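Local coordinates for cutm, flavoprotein of carbon monoxide dehydrogenase (PDB 1FFV) that binds FAD and, as the flavoprotein subunit of carbon monoxide dehydrogenase, probably passes electrons from CO oxidation to an external acceptor, at residues C[21-32]-C[48-56]; C[114-122]-C[152-161]. All blocks are in the same frame, centred on the assembly; numbering follows the deposited sequence.

How the contacts relate
Contacts 1 and 2 both lie in the FAD-binding part of the chain and meet through the cofactor. Their centres are about 17 Å apart. Their nearest atoms are about 5 Å apart, and they do not touch. Contact 1 holds the adenosine ribose and one phosphate oxygen through K29, L30 and A32. Contact 2 reaches the adenine end through A117 and L161, and lies by the flavin end through D115. L30 and L161 both bring a methyl carbon to the C2A and N3A side of the adenine. Each contact supplies part of the pocket: contact 1 a parallel strand pair, contact 2 a helix end and the loop leaving a beta hairpin.

Contact 1. Residues C[21-32]-C[48-56]; sequences LGQLGSDAKLLA and PEHLIDINR. With FAD (flavin-adenine dinucleotide), chain J.
L31 and I52 make the shortest backbone bond here, L31 N to I52 O at 2.7 Å. It belongs to a parallel strand pair, 28-31 with 50-53, joined through helix 37-42 as a beta-alpha-beta unit. Five backbone hydrogen bonds link the segments, from H50 N to D27 O at one end to I54 N to L31 O at the other. The strand axes are turned 30° from each other.

A28, L30, H50 and I52 share one sheet face, against the end of helix 14-24. L24 CD2 sits over the centre of the H50 ring, 3.7 Å from its centroid, a CH-pi contact. H50 CG is anti to its carbonyl carbon (chi1 -67°), which brings the ring under that methyl. L21 CD2 meets I52 CD1 at 3.8 Å. L30 CD2 rests against both I52 and I54. On the other face, L31 CG packs on L51 CD1.

Strand 28-31 and the residue after it hold FAD. K29 NZ bonds to FAD O3B at 2.7 Å and weakly to O2B. FAD O2B donates to L30 O, also at 2.7 Å. A32 N donates to FAD O1A at 3.0 Å.

Further out, strand 7-9 flanks strand 50-53. H9 NE2 is hydrogen-bonded to H50 ND1, and Y8 OH to D53 OD2. D53 OD2 also bonds a polar side chain of another protein chain. With an alanine in place of H50, L24 CD2 would probably lose the ring face it lies on and H9 NE2 its hydrogen-bond partner. The turn after strand 50-53 is an Asx turn, in which N55 N donates to D53 OD1 at 2.8 Å from above the carboxylate plane.

Contact 2. Residues C[114-122]-C[152-161]; sequences GDIAHGDPG and FFLGTYMTLL. Unlike the reference sequence in segment 114-122: G119 (reference Asn), D120 (reference His). With FAD (flavin-adenine dinucleotide), chain J.
A117 O has two waters on it that lead to segment 152-161. One donates to A117 O at 2.7 Å and also bonds T159 OG1. The second lies within bonding distance of A117 O and Y157 O, but cannot donate to every acceptor near it at once. T159 CG2 lies against A117 O as well.

The direct bond is Y157 N to G119 O, 2.8 Å, with the donor above the carbonyl plane. Y157 is in the type II turn G155 to M158, which joins strands 153-155 and 158-159. The hairpin holds a classic beta bulge: L154 N and G155 N both donate to M158 O, from the same face of its plane. G119 has positive phi just after the helix, and a CB there would press on the backbone of Y157.

The Y157 ring lies beside H118 and D120. The H118 and Y157 rings meet obliquely, their planes at 40°, with Y157 CD1 over one H118 face, toward its rim. D120 OD2 comes to the edge of the Y157 ring, its carboxylate turned 80° from it. A water donates to D120 OD2 and also bonds Y157 OH at 2.6 Å. D120 OD1 accepts from G122 N, an Asx turn.

With CG1 beside the backbone N (chi1 -65°), I116 turns CG2 to F152 CE2 at 3.8 Å and to the edge of the F153 ring. A117 CB meets L161 CD2, and these two atoms approach the adenosine part of FAD. D115 lies by the flavin end, its OD1 held by H125 N.

The contact ties the end of helix 112-117 to the hairpin. I116 also packs on strands 135-140 and 166-173, F153 on helix 125-131, and L161 on strand 135-140.

Contact 1. Residues C[21-32]-C[48-56]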
loop_
_atom_site.group_PDB
_atom_site.type_symbol
_atom_site.label_atom_id
_atom_site.label_comp_id
_atom_site.label_asym_id
_atom_site.label_seq_id
_atom_site.Cartn_x
_atom_site.Cartn_y
_atom_site.Cartn_z
ATOM N N LEU C 21 -11.630 40.401 29.599
ATOM C CA LEU C 21 -11.035 39.964 30.858
ATOM C C LEU C 21 -12.032 40.159 31.997
ATOM O O LEU C 21 -12.192 39.285 32.856
ATOM C CB LEU C 21 -9.762 40.755 31.159
ATOM C CG LEU C 21 -8.478 40.336 30.453
ATOM C CD1 LEU C 21 -7.396 41.356 30.724
ATOM C CD2 LEU C 21 -8.054 38.952 30.933
ATOM N N GLY C 22 -12.707 41.311 31.982
ATOM C CA GLY C 22 -13.687 41.625 33.005
ATOM C C GLY C 22 -14.922 40.753 32.907
ATOM O O GLY C 22 -15.457 40.291 33.923
ATOM N N GLN C 23 -15.355 40.503 31.675
ATOM C CA GLN C 23 -16.531 39.684 31.409
ATOM C C GLN C 23 -16.328 38.198 31.710
ATOM O O GLN C 23 -17.188 37.558 32.326
ATOM C CB GLN C 23 -16.947 39.855 29.949
ATOM C CG GLN C 23 -18.097 38.964 29.506
ATOM C CD GLN C 23 -18.281 38.972 27.999
ATOM O OE1 GLN C 23 -18.626 37.937 27.412
ATOM N NE2 GLN C 23 -18.036 40.124 27.363
ATOM N N LEU C 24 -15.190 37.658 31.271
ATOM C CA LEU C 24 -14.865 36.242 31.458
ATOM C C LEU C 24 -14.248 35.910 32.815
ATOM O O LEU C 24 -14.362 34.780 33.298
ATOM C CB LEU C 24 -13.960 35.767 30.318
ATOM C CG LEU C 24 -14.552 35.973 28.919
ATOM C CD1 LEU C 24 -13.495 35.786 27.849
ATOM C CD2 LEU C 24 -15.730 35.032 28.705
ATOM N N GLY C 25 -13.581 36.889 33.422
ATOM C CA GLY C 25 -12.974 36.677 34.727
ATOM C C GLY C 25 -11.741 35.792 34.742
ATOM O O GLY C 25 -11.094 35.596 33.716
ATOM N N SER C 26 -11.450 35.234 35.918
ATOM C CA SER C 26 -10.294 34.366 36.156
ATOM C C SER C 26 -10.196 33.132 35.262
ATOM O O SER C 26 -9.156 32.476 35.215
ATOM C CB SER C 26 -10.268 33.935 37.621
ATOM O OG SER C 26 -11.510 33.319 37.956
ATOM N N ASP C 27 -11.281 32.800 34.572
ATOM C CA ASP C 27 -11.277 31.652 33.673
ATOM C C ASP C 27 -10.651 31.993 32.324
ATOM O O ASP C 27 -10.486 31.123 31.468
ATOM C CB ASP C 27 -12.699 31.111 33.487
ATOM C CG ASP C 27 -13.209 30.377 34.721
ATOM O OD1 ASP C 27 -12.382 29.799 35.471
ATOM O OD2 ASP C 27 -14.443 30.376 34.937
ATOM N N ALA C 28 -10.314 33.266 32.135
ATOM C CA ALA C 28 -9.696 33.708 30.896
ATOM C C ALA C 28 -8.233 34.042 31.136
ATOM O O ALA C 28 -7.839 34.398 32.249
ATOM C CB ALA C 28 -10.428 34.917 30.334
ATOM N N LYS C 29 -7.438 33.932 30.076
ATOM C CA LYS C 29 -6.009 34.217 30.130
ATOM C C LYS C 29 -5.551 34.865 28.829
ATOM O O LYS C 29 -5.940 34.435 27.742
ATOM C CB LYS C 29 -5.222 32.921 30.376
ATOM C CG LYS C 29 -4.636 32.796 31.773
ATOM C CD LYS C 29 -3.584 33.861 31.965
ATOM C CE LYS C 29 -2.905 33.767 33.300
ATOM N NZ LYS C 29 -1.908 34.858 33.380
ATOM N N LEU C 30 -4.750 35.919 28.943
ATOM C CA LEU C 30 -4.239 36.618 27.765
ATOM C C LEU C 30 -3.219 35.744 27.045
ATOM O O LEU C 30 -2.337 35.153 27.679
ATOM C CB LEU C 30 -3.585 37.937 28.176
ATOM C CG LEU C 30 -4.488 39.001 28.800
ATOM C CD1 LEU C 30 -3.658 40.162 29.320
ATOM C CD2 LEU C 30 -5.492 39.480 27.766
ATOM N N LEU C 31 -3.358 35.634 25.729
ATOM C CA LEU C 31 -2.439 34.840 24.925
ATOM C C LEU C 31 -1.543 35.800 24.148
ATOM O O LEU C 31 -2.029 36.565 23.305
ATOM C CB LEU C 31 -3.216 33.984 23.917
ATOM C CG LEU C 31 -2.657 32.659 23.378
ATOM C CD1 LEU C 31 -3.323 32.349 22.039
ATOM C CD2 LEU C 31 -1.150 32.694 23.210
ATOM N N ALA C 32 -0.247 35.791 24.451
ATOM C CA ALA C 32 0.695 36.647 23.731
ATOM C C ALA C 32 1.474 35.731 22.781
ATOM O O ALA C 32 0.869 35.071 21.934
ATOM C CB ALA C 32 1.617 37.364 24.704
ATOM N N PRO C 48 -6.976 27.266 31.398
ATOM C CA PRO C 48 -7.967 28.339 31.292
ATOM C C PRO C 48 -9.060 27.971 30.285
ATOM O O PRO C 48 -8.793 27.335 29.262
ATOM C CB PRO C 48 -7.127 29.533 30.828
ATOM C CG PRO C 48 -6.039 28.894 30.027
ATOM C CD PRO C 48 -5.671 27.700 30.866
ATOM N N GLU C 49 -10.298 28.329 30.602
ATOM C CA GLU C 49 -11.407 28.025 29.709
ATOM C C GLU C 49 -11.518 29.010 28.545
ATOM O O GLU C 49 -12.154 28.719 27.533
ATOM C CB GLU C 49 -12.709 27.912 30.511
ATOM C CG GLU C 49 -12.685 26.693 31.445
ATOM C CD GLU C 49 -13.855 26.613 32.422
ATOM O OE1 GLU C 49 -13.909 25.613 33.185
ATOM O OE2 GLU C 49 -14.712 27.532 32.445
ATOM N N HIS C 50 -10.827 30.140 28.660
ATOM C CA HIS C 50 -10.840 31.166 27.625
ATOM C C HIS C 50 -9.452 31.751 27.383
ATOM O O HIS C 50 -8.732 32.078 28.329
ATOM C CB HIS C 50 -11.777 32.317 28.020
ATOM C CG HIS C 50 -13.224 31.942 28.055
ATOM N ND1 HIS C 50 -14.066 32.132 26.980
ATOM C CD2 HIS C 50 -13.982 31.397 29.037
ATOM C CE1 HIS C 50 -15.282 31.720 27.299
ATOM N NE2 HIS C 50 -15.257 31.270 28.541
ATOM N N LEU C 51 -9.077 31.868 26.114
ATOM C CA LEU C 51 -7.797 32.463 25.758
ATOM C C LEU C 51 -8.073 33.718 24.950
ATOM O O LEU C 51 -8.780 33.681 23.940
ATOM C CB LEU C 51 -6.921 31.503 24.947
ATOM C CG LEU C 51 -6.235 30.374 25.716
ATOM C CD1 LEU C 51 -5.236 29.672 24.806
ATOM C CD2 LEU C 51 -5.533 30.944 26.941
ATOM N N ILE C 52 -7.570 34.842 25.444
ATOM C CA ILE C 52 -7.755 36.110 24.761
ATOM C C ILE C 52 -6.466 36.448 24.041
ATOM O O ILE C 52 -5.486 36.872 24.656
ATOM C CB ILE C 52 -8.114 37.238 25.742
ATOM C CG1 ILE C 52 -9.396 36.883 26.486
ATOM C CG2 ILE C 52 -8.276 38.563 24.991
ATOM C CD1 ILE C 52 -9.609 37.720 27.709
ATOM N N ASP C 53 -6.477 36.228 22.736
ATOM C CA ASP C 53 -5.323 36.491 21.889
ATOM C C ASP C 53 -5.154 37.993 21.661
ATOM O O ASP C 53 -6.044 38.662 21.123
ATOM C CB ASP C 53 -5.502 35.759 20.551
ATOM C CG ASP C 53 -4.235 35.727 19.711
ATOM O OD1 ASP C 53 -3.287 36.502 19.966
ATOM O OD2 ASP C 53 -4.194 34.907 18.776
ATOM N N ILE C 54 -4.008 38.518 22.076
ATOM C CA ILE C 54 -3.722 39.934 21.896
ATOM C C ILE C 54 -2.710 40.206 20.770
ATOM O O ILE C 54 -2.131 41.287 20.714
ATOM C CB ILE C 54 -3.263 40.591 23.222
ATOM C CG1 ILE C 54 -2.061 39.840 23.807
ATOM C CG2 ILE C 54 -4.419 40.614 24.219
ATOM C CD1 ILE C 54 -1.498 40.452 25.073
ATOM N N ASN C 55 -2.540 39.246 19.854
ATOM C CA ASN C 55 -1.612 39.382 18.716
ATOM C C ASN C 55 -2.137 40.217 17.553
ATOM O O ASN C 55 -1.389 40.507 16.618
ATOM C CB ASN C 55 -1.214 38.013 18.140
ATOM C CG ASN C 55 -0.143 37.318 18.946
ATOM O OD1 ASN C 55 -0.460 36.484 19.797
ATOM N ND2 ASN C 55 1.121 37.633 18.676
ATOM N N ARG C 56 -3.419 40.566 17.576
ATOM C CA ARG C 56 -4.009 41.345 16.491
ATOM C C ARG C 56 -4.379 42.775 16.911
ATOM O O ARG C 56 -5.282 43.396 16.340
ATOM C CB ARG C 56 -5.224 40.604 15.922
ATOM C CG ARG C 56 -4.923 39.193 15.393
ATOM C CD ARG C 56 -4.165 39.210 14.069
ATOM N NE ARG C 56 -4.958 39.816 12.995
HETATM P PA FAD J . 2.766 33.893 26.835
HETATM O O1A FAD J . 1.407 34.260 26.400
HETATM O O2A FAD J . 3.209 32.627 26.638
HETATM O O5B FAD J . 2.718 34.159 28.303
HETATM C C5B FAD J . 2.343 35.431 28.790
HETATM C C4B FAD J . 1.956 35.273 30.255
HETATM O O4B FAD J . 1.839 36.654 30.719
HETATM C C3B FAD J . 0.568 34.760 30.531
HETATM O O3B FAD J . 0.265 34.506 31.855
HETATM C C2B FAD J . -0.228 35.847 29.841
HETATM O O2B FAD J . -1.572 35.758 30.173
HETATM C C1B FAD J . 0.442 37.077 30.370
HETATM N N9A FAD J . 0.671 38.154 29.423
HETATM C C8A FAD J . 1.302 38.080 28.207
HETATM N N7A FAD J . 1.353 39.253 27.581
HETATM C C5A FAD J . 0.720 40.126 28.429
HETATM C C6A FAD J . 0.460 41.555 28.328
HETATM N N6A FAD J . 0.808 42.299 27.313
HETATM N N1A FAD J . -0.206 42.080 29.395
HETATM C C2A FAD J . -0.583 41.347 30.466
HETATM N N3A FAD J . -0.384 40.043 30.647
HETATM C C4A FAD J . 0.281 39.471 29.601
HETATM N N1 FAD J . 12.625 33.083 28.389
HETATM C C2 FAD J . 13.705 33.670 28.881
HETATM O O2 FAD J . 13.642 34.725 29.421
HETATM N N3 FAD J . 14.994 33.091 28.801
HETATM C C4 FAD J . 15.194 31.876 28.203
HETATM O O4 FAD J . 16.315 31.413 28.150
HETATM C C4X FAD J . 14.019 31.213 27.662
HETATM N N5 FAD J . 14.153 30.024 27.068
HETATM C C5X FAD J . 13.026 29.444 26.576
HETATM C C6 FAD J . 13.181 28.201 25.960
HETATM C C7 FAD J . 12.122 27.535 25.434
HETATM C C7M FAD J . 12.321 26.190 24.777
HETATM C C8 FAD J . 10.803 28.107 25.498
HETATM C C8M FAD J . 9.607 27.385 24.924
HETATM C C9 FAD J . 10.627 29.358 26.109
HETATM C C9A FAD J . 11.726 30.020 26.641
HETATM N N10 FAD J . 11.618 31.290 27.279
HETATM C C10 FAD J . 12.721 31.880 27.778
HETATM C "C1'" FAD J . 10.276 31.956 27.351
HETATM C "C2'" FAD J . 9.773 33.093 26.345
HETATM O "O2'" FAD J . 11.017 33.694 26.585
HETATM C "C3'" FAD J . 8.542 33.077 27.230
HETATM O "O3'" FAD J . 8.260 32.892 25.824
HETATM C "C4'" FAD J . 7.462 34.127 27.080
HETATM O "O4'" FAD J . 7.936 33.975 28.458
HETATM C "C5'" FAD J . 6.124 34.183 27.826
HETATM O "O5'" FAD J . 6.120 35.324 26.689
HETATM P P FAD J . 5.053 35.151 25.607
HETATM O O1P FAD J . 5.177 36.436 24.756
HETATM O O2P FAD J . 5.191 33.993 24.861
HETATM O O3P FAD J . 3.751 35.026 26.285
#

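Contact 2. Residues C[114-122]-C[152-161]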
loop_
_atom_site.group_PDB
_atom_site.type_symbol
_atom_site.label_atom_id
_atom_site.label_comp_id
_atom_site.label_asym_id
_atom_site.label_seq_id
_atom_site.Cartn_x
_atom_site.Cartn_y
_atom_site.Cartn_z
ATOM N N GLY C 114 5.400 39.463 27.455
ATOM C CA GLY C 114 5.029 38.166 27.997
ATOM C C GLY C 114 6.111 37.611 28.910
ATOM O O GLY C 114 5.832 36.966 29.927
ATOM N N ASP C 115 7.361 37.880 28.546
ATOM C CA ASP C 115 8.504 37.417 29.323
ATOM C C ASP C 115 8.462 38.076 30.696
ATOM O O ASP C 115 8.813 37.459 31.699
ATOM C CB ASP C 115 9.818 37.773 28.602
ATOM C CG ASP C 115 11.017 37.022 29.160
ATOM O OD1 ASP C 115 11.572 37.459 30.196
ATOM O OD2 ASP C 115 11.407 35.996 28.556
ATOM N N ILE C 116 8.036 39.335 30.734
ATOM C CA ILE C 116 7.944 40.061 31.994
ATOM C C ILE C 116 6.675 39.671 32.756
ATOM O O ILE C 116 6.736 39.307 33.924
ATOM C CB ILE C 116 8.019 41.602 31.763
ATOM C CG1 ILE C 116 9.403 41.971 31.206
ATOM C CG2 ILE C 116 7.780 42.352 33.066
ATOM C CD1 ILE C 116 9.551 43.411 30.771
ATOM N N ALA C 117 5.539 39.680 32.077
ATOM C CA ALA C 117 4.267 39.333 32.711
ATOM C C ALA C 117 4.213 37.930 33.333
ATOM O O ALA C 117 3.535 37.718 34.344
ATOM C CB ALA C 117 3.129 39.514 31.715
ATOM N N HIS C 118 4.926 36.983 32.727
ATOM C CA HIS C 118 4.965 35.600 33.200
ATOM C C HIS C 118 5.503 35.523 34.647
ATOM O O HIS C 118 5.083 34.670 35.431
ATOM C CB HIS C 118 5.801 34.755 32.226
ATOM C CG HIS C 118 5.741 33.280 32.482
ATOM N ND1 HIS C 118 4.561 32.608 32.719
ATOM C CD2 HIS C 118 6.722 32.346 32.532
ATOM C CE1 HIS C 118 4.817 31.324 32.906
ATOM N NE2 HIS C 118 6.121 31.139 32.798
ATOM N N GLY C 119 6.407 36.435 35.000
ATOM C CA GLY C 119 6.942 36.485 36.356
ATOM C C GLY C 119 7.778 35.308 36.814
ATOM O O GLY C 119 7.905 35.048 38.008
ATOM N N ASP C 120 8.356 34.602 35.856
ATOM C CA ASP C 120 9.196 33.449 36.130
ATOM C C ASP C 120 10.605 33.946 36.498
ATOM O O ASP C 120 11.208 34.724 35.752
ATOM C CB ASP C 120 9.252 32.569 34.869
ATOM C CG ASP C 120 9.828 31.170 35.124
ATOM O OD1 ASP C 120 10.639 30.972 36.057
ATOM O OD2 ASP C 120 9.472 30.253 34.353
ATOM N N PRO C 121 11.140 33.504 37.656
ATOM C CA PRO C 121 12.485 33.909 38.104
ATOM C C PRO C 121 13.511 33.449 37.066
ATOM O O PRO C 121 14.603 33.988 36.966
ATOM C CB PRO C 121 12.677 33.116 39.401
ATOM C CG PRO C 121 11.297 32.784 39.843
ATOM C CD PRO C 121 10.543 32.527 38.585
ATOM N N GLY C 122 13.149 32.420 36.315
ATOM C CA GLY C 122 14.035 31.898 35.300
ATOM C C GLY C 122 14.179 32.781 34.075
ATOM O O GLY C 122 15.173 32.674 33.364
ATOM N N PHE C 152 7.830 45.520 40.597
ATOM C CA PHE C 152 6.804 44.818 39.829
ATOM C C PHE C 152 6.715 43.317 40.127
ATOM O O PHE C 152 5.646 42.714 40.003
ATOM C CB PHE C 152 7.085 45.005 38.338
ATOM C CG PHE C 152 6.009 44.465 37.437
ATOM C CD1 PHE C 152 4.786 45.126 37.311
ATOM C CD2 PHE C 152 6.228 43.314 36.683
ATOM C CE1 PHE C 152 3.798 44.644 36.442
ATOM C CE2 PHE C 152 5.247 42.827 35.814
ATOM C CZ PHE C 152 4.035 43.492 35.693
ATOM N N PHE C 153 7.840 42.724 40.516
ATOM C CA PHE C 153 7.916 41.296 40.778
ATOM C C PHE C 153 7.696 40.958 42.247
ATOM O O PHE C 153 8.515 41.290 43.106
ATOM C CB PHE C 153 9.247 40.781 40.230
ATOM C CG PHE C 153 9.503 41.213 38.802
ATOM C CD1 PHE C 153 8.806 40.621 37.746
ATOM C CD2 PHE C 153 10.384 42.261 38.518
ATOM C CE1 PHE C 153 8.979 41.069 36.427
ATOM C CE2 PHE C 153 10.568 42.720 37.204
ATOM C CZ PHE C 153 9.863 42.125 36.157
ATOM N N LEU C 154 6.563 40.307 42.517
ATOM C CA LEU C 154 6.148 39.946 43.876
ATOM C C LEU C 154 6.486 38.532 44.319
ATOM O O LEU C 154 6.781 38.291 45.495
ATOM C CB LEU C 154 4.642 40.158 44.027
ATOM C CG LEU C 154 4.088 41.546 43.694
ATOM C CD1 LEU C 154 2.638 41.586 44.153
ATOM C CD2 LEU C 154 4.896 42.662 44.375
ATOM N N GLY C 155 6.389 37.594 43.385
ATOM C CA GLY C 155 6.689 36.208 43.688
ATOM C C GLY C 155 6.814 35.421 42.406
ATOM O O GLY C 155 6.746 35.991 41.314
ATOM N N THR C 156 6.985 34.111 42.536
ATOM C CA THR C 156 7.113 33.236 41.384
ATOM C C THR C 156 5.785 33.242 40.633
ATOM O O THR C 156 4.755 32.836 41.174
ATOM C CB THR C 156 7.490 31.803 41.825
ATOM O OG1 THR C 156 8.657 31.865 42.650
ATOM C CG2 THR C 156 7.801 30.924 40.622
ATOM N N TYR C 157 5.825 33.747 39.401
ATOM C CA TYR C 157 4.655 33.859 38.529
ATOM C C TYR C 157 3.695 34.961 38.972
ATOM O O TYR C 157 2.597 35.079 38.435
ATOM C CB TYR C 157 3.895 32.527 38.442
ATOM C CG TYR C 157 4.710 31.363 37.927
ATOM C CD1 TYR C 157 5.640 31.527 36.894
ATOM C CD2 TYR C 157 4.551 30.092 38.478
ATOM C CE1 TYR C 157 6.393 30.450 36.428
ATOM C CE2 TYR C 157 5.292 29.013 38.022
ATOM C CZ TYR C 157 6.212 29.194 37.000
ATOM O OH TYR C 157 6.948 28.112 36.573
ATOM N N MET C 158 4.121 35.785 39.925
ATOM C CA MET C 158 3.282 36.869 40.447
ATOM C C MET C 158 3.876 38.261 40.245
ATOM O O MET C 158 5.038 38.505 40.578
ATOM C CB MET C 158 3.029 36.661 41.939
ATOM C CG MET C 158 2.277 35.398 42.282
ATOM S SD MET C 158 2.187 35.215 44.075
ATOM C CE MET C 158 3.670 34.281 44.380
ATOM N N THR C 159 3.063 39.175 39.722
ATOM C CA THR C 159 3.496 40.551 39.495
ATOM C C THR C 159 2.417 41.519 39.977
ATOM O O THR C 159 1.361 41.102 40.445
ATOM C CB THR C 159 3.776 40.838 37.996
ATOM O OG1 THR C 159 2.545 40.836 37.271
ATOM C CG2 THR C 159 4.719 39.800 37.395
ATOM N N LEU C 160 2.681 42.813 39.842
ATOM C CA LEU C 160 1.736 43.852 40.251
ATOM C C LEU C 160 0.516 43.897 39.309
ATOM O O LEU C 160 -0.514 44.497 39.620
ATOM C CB LEU C 160 2.456 45.200 40.269
ATOM C CG LEU C 160 2.691 45.943 41.591
ATOM C CD1 LEU C 160 2.789 45.025 42.782
ATOM C CD2 LEU C 160 3.944 46.793 41.454
ATOM N N LEU C 161 0.639 43.219 38.174
ATOM C CA LEU C 161 -0.415 43.152 37.167
ATOM C C LEU C 161 -1.703 42.569 37.755
ATOM O O LEU C 161 -1.680 41.544 38.429
ATOM C CB LEU C 161 0.082 42.285 36.010
ATOM C CG LEU C 161 -0.395 42.403 34.569
ATOM C CD1 LEU C 161 -0.524 43.847 34.117
ATOM C CD2 LEU C 161 0.630 41.655 33.713
HETATM P PA FAD J . 2.766 33.893 26.835
HETATM O O1A FAD J . 1.407 34.260 26.400
HETATM O O2A FAD J . 3.209 32.627 26.638
HETATM O O5B FAD J . 2.718 34.159 28.303
HETATM C C5B FAD J . 2.343 35.431 28.790
HETATM C C4B FAD J . 1.956 35.273 30.255
HETATM O O4B FAD J . 1.839 36.654 30.719
HETATM C C3B FAD J . 0.568 34.760 30.531
HETATM O O3B FAD J . 0.265 34.506 31.855
HETATM C C2B FAD J . -0.228 35.847 29.841
HETATM O O2B FAD J . -1.572 35.758 30.173
HETATM C C1B FAD J . 0.442 37.077 30.370
HETATM N N9A FAD J . 0.671 38.154 29.423
HETATM C C8A FAD J . 1.302 38.080 28.207
HETATM N N7A FAD J . 1.353 39.253 27.581
HETATM C C5A FAD J . 0.720 40.126 28.429
HETATM C C6A FAD J . 0.460 41.555 28.328
HETATM N N6A FAD J . 0.808 42.299 27.313
HETATM N N1A FAD J . -0.206 42.080 29.395
HETATM C C2A FAD J . -0.583 41.347 30.466
HETATM N N3A FAD J . -0.384 40.043 30.647
HETATM C C4A FAD J . 0.281 39.471 29.601
HETATM N N1 FAD J . 12.625 33.083 28.389
HETATM C C2 FAD J . 13.705 33.670 28.881
HETATM O O2 FAD J . 13.642 34.725 29.421
HETATM N N3 FAD J . 14.994 33.091 28.801
HETATM C C4 FAD J . 15.194 31.876 28.203
HETATM O O4 FAD J . 16.315 31.413 28.150
HETATM C C4X FAD J . 14.019 31.213 27.662
HETATM N N5 FAD J . 14.153 30.024 27.068
HETATM C C5X FAD J . 13.026 29.444 26.576
HETATM C C6 FAD J . 13.181 28.201 25.960
HETATM C C7 FAD J . 12.122 27.535 25.434
HETATM C C7M FAD J . 12.321 26.190 24.777
HETATM C C8 FAD J . 10.803 28.107 25.498
HETATM C C8M FAD J . 9.607 27.385 24.924
HETATM C C9 FAD J . 10.627 29.358 26.109
HETATM C C9A FAD J . 11.726 30.020 26.641
HETATM N N10 FAD J . 11.618 31.290 27.279
HETATM C C10 FAD J . 12.721 31.880 27.778
HETATM C "C1'" FAD J . 10.276 31.956 27.351
HETATM C "C2'" FAD J . 9.773 33.093 26.345
HETATM O "O2'" FAD J . 11.017 33.694 26.585
HETATM C "C3'" FAD J . 8.542 33.077 27.230
HETATM O "O3'" FAD J . 8.260 32.892 25.824
HETATM C "C4'" FAD J . 7.462 34.127 27.080
HETATM O "O4'" FAD J . 7.936 33.975 28.458
HETATM C "C5'" FAD J . 6.124 34.183 27.826
HETATM O "O5'" FAD J . 6.120 35.324 26.689
HETATM P P FAD J . 5.053 35.151 25.607
HETATM O O1P FAD J . 5.177 36.436 24.756
HETATM O O2P FAD J . 5.191 33.993 24.861
HETATM O O3P FAD J . 3.751 35.026 26.285
HETATM O O HOH W 1 2.211 35.368 35.541
HETATM O O HOH W 2 1.628 38.821 35.829
HETATM O O HOH W 3 8.458 27.516 34.505
#